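Local atomic coordinates of DNA replication and repair protein RecF (Caldanaerobacter subterraneus subsp. tengcongensis, PDB entry 5Z69), a protein that acts as a recombination mediator in the RecFOR DNA repair pathway, changing conformation with ATP, and probably binds single-stranded DNA. Residues A[127-132]-A[300-305]. Numbering follows the deposited sequence.
Sequences PEDIEI and CLKLSE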
loop_
_atom_site.group_PDB
_atom_site.type_symbol
_atom_site.label_atom_id
_atom_site.label_comp_id
_atom_site.label_asym_id
_atom_site.label_seq_id
_atom_site.Cartn_x
_atom_site.Cartn_y
_atom_site.Cartn_z
ATOM N N PRO A 127 -22.251 14.705 -4.122
ATOM C CA PRO A 127 -22.372 13.498 -3.285
ATOM C C PRO A 127 -21.365 12.413 -3.666
ATOM O O PRO A 127 -20.840 11.725 -2.787
ATOM C CB PRO A 127 -23.806 13.029 -3.543
ATOM C CG PRO A 127 -24.545 14.287 -3.950
ATOM C CD PRO A 127 -23.539 15.091 -4.729
ATOM N N GLU A 128 -21.065 12.299 -4.955
ATOM C CA GLU A 128 -20.107 11.308 -5.437
ATOM C C GLU A 128 -18.679 11.505 -4.925
ATOM O O GLU A 128 -17.801 10.699 -5.223
ATOM C CB GLU A 128 -20.083 11.298 -6.968
ATOM C CG GLU A 128 -21.280 10.608 -7.596
ATOM C CD GLU A 128 -22.548 11.429 -7.485
ATOM O OE1 GLU A 128 -23.647 10.828 -7.494
ATOM O OE2 GLU A 128 -22.444 12.674 -7.392
ATOM N N ASP A 129 -18.429 12.569 -4.172
ATOM C CA ASP A 129 -17.091 12.785 -3.645
ATOM C C ASP A 129 -16.736 11.666 -2.651
ATOM O O ASP A 129 -15.569 11.322 -2.498
ATOM C CB ASP A 129 -16.976 14.172 -2.996
ATOM C CG ASP A 129 -17.057 15.313 -4.036
ATOM O OD1 ASP A 129 -16.723 15.085 -5.218
ATOM O OD2 ASP A 129 -17.448 16.433 -3.671
ATOM N N ILE A 130 -17.744 11.079 -2.012
ATOM C CA ILE A 130 -17.511 9.967 -1.087
ATOM C C ILE A 130 -16.864 8.763 -1.795
ATOM O O ILE A 130 -16.228 7.922 -1.155
ATOM C CB ILE A 130 -18.822 9.511 -0.382
ATOM C CG1 ILE A 130 -18.489 8.735 0.897
ATOM C CG2 ILE A 130 -19.706 8.700 -1.329
ATOM C CD1 ILE A 130 -19.596 7.836 1.384
ATOM N N GLU A 131 -17.005 8.697 -3.115
ATOM C CA GLU A 131 -16.351 7.661 -3.909
ATOM C C GLU A 131 -14.822 7.745 -3.856
ATOM O O GLU A 131 -14.130 6.730 -3.995
ATOM C CB GLU A 131 -16.801 7.742 -5.355
ATOM C CG GLU A 131 -18.276 7.535 -5.566
ATOM C CD GLU A 131 -18.673 7.800 -7.007
ATOM O OE1 GLU A 131 -17.786 8.171 -7.805
ATOM O OE2 GLU A 131 -19.866 7.642 -7.340
ATOM N N ILE A 132 -14.294 8.952 -3.667
ATOM C CA ILE A 132 -12.855 9.131 -3.524
ATOM C C ILE A 132 -12.370 8.433 -2.245
ATOM O O ILE A 132 -11.205 8.062 -2.115
ATOM C CB ILE A 132 -12.458 10.631 -3.482
ATOM C CG1 ILE A 132 -12.993 11.373 -4.719
ATOM C CG2 ILE A 132 -10.929 10.782 -3.347
ATOM C CD1 ILE A 132 -12.929 12.908 -4.606
ATOM N N CYS A 300 -13.969 17.126 4.310
ATOM C CA CYS A 300 -12.663 17.651 4.703
ATOM C C CYS A 300 -11.681 17.666 3.531
ATOM O O CYS A 300 -10.899 18.600 3.371
ATOM C CB CYS A 300 -12.075 16.814 5.847
ATOM S SG CYS A 300 -12.924 16.986 7.441
ATOM N N LEU A 301 -11.703 16.589 2.751
ATOM C CA LEU A 301 -10.906 16.487 1.539
ATOM C C LEU A 301 -11.188 17.662 0.592
ATOM O O LEU A 301 -10.265 18.296 0.079
ATOM C CB LEU A 301 -11.199 15.161 0.840
ATOM C CG LEU A 301 -10.492 14.917 -0.487
ATOM C CD1 LEU A 301 -9.033 14.564 -0.250
ATOM C CD2 LEU A 301 -11.208 13.834 -1.285
ATOM N N LYS A 302 -12.469 17.955 0.384
ATOM C CA LYS A 302 -12.872 19.009 -0.564
ATOM C C LYS A 302 -12.642 20.403 0.029
ATOM O O LYS A 302 -12.229 21.330 -0.674
ATOM C CB LYS A 302 -14.336 18.835 -0.974
ATOM C CG LYS A 302 -14.666 17.483 -1.647
ATOM C CD LYS A 302 -13.984 17.317 -3.008
ATOM C CE LYS A 302 -14.509 18.384 -3.985
ATOM N NZ LYS A 302 -13.957 18.277 -5.386
ATOM N N LEU A 303 -12.908 20.549 1.324
ATOM C CA LEU A 303 -12.599 21.793 2.019
ATOM C C LEU A 303 -11.112 22.106 1.886
ATOM O O LEU A 303 -10.729 23.256 1.715
ATOM C CB LEU A 303 -13.009 21.713 3.496
ATOM C CG LEU A 303 -14.509 21.826 3.784
ATOM C CD1 LEU A 303 -14.779 21.684 5.276
ATOM C CD2 LEU A 303 -15.063 23.150 3.261
ATOM N N SER A 304 -10.288 21.066 1.925
ATOM C CA SER A 304 -8.841 21.209 1.774
ATOM C C SER A 304 -8.426 21.550 0.346
ATOM O O SER A 304 -7.478 22.315 0.122
ATOM C CB SER A 304 -8.141 19.927 2.216
ATOM O OG SER A 304 -8.236 19.782 3.614
ATOM N N GLU A 305 -9.126 20.964 -0.617
ATOM C CA GLU A 305 -8.897 21.268 -2.021
ATOM C C GLU A 305 -9.062 22.755 -2.211
ATOM O O GLU A 305 -8.195 23.443 -2.764
ATOM C CB GLU A 305 -9.873 20.490 -2.910
ATOM C CG GLU A 305 -9.686 20.749 -4.407
ATOM C CD GLU A 305 -10.807 20.166 -5.247
ATOM O OE1 GLU A 305 -11.382 19.128 -4.840
ATOM O OE2 GLU A 305 -11.114 20.755 -6.318
#
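Lys302 NZ, whose methylene chain lies against Asp129, is gripped from its own helix by Glu305: NZ to Glu305 OE1 is 2.8 Å, a salt bridge on the syn side of the carboxylate, 20° out of its plane. A weak hydrogen bond to Ile124 O adds a second hold on the ammonium, and Tyr143 OH bonds the same Glu305 OE1. Asp129 illustrates how opposite charges can adjoin without pairing. Asp129 OD1 stays 4.2 Å from Lys302 NZ, too far for a salt bridge, while OD2 is hydrogen-bonded by Ser126 N. Instead the two side chains cross at about a right angle, and Asp129 OD2 comes to 3.5 Å from Lys302 CE. Bends at chi2 (-66°) and chi3 (-63°) fold the lysine chain, presenting CG, CD and CE to that one oxygen. Replacing Lys302 by an alanine would probably leave Glu305 without its cationic mate and open a gap beside the Asp129 carboxylate. The apolar part of the contact is a little smaller: Leu301 CD2 reaches Ile132 CG2 at 3.7 Å, with Ile132 CD1 also close to that methyl. Tyr143 of helix 137-151 touches Ile132, Leu301 and Lys302 alike. The contact thus joins the turn after edge strand 122-125, and helix 131-134, to helix 291-313, probably the helix following the ABC signature motif. Leu303 and Ser304 of helix 291-313 pack on helix 186-222.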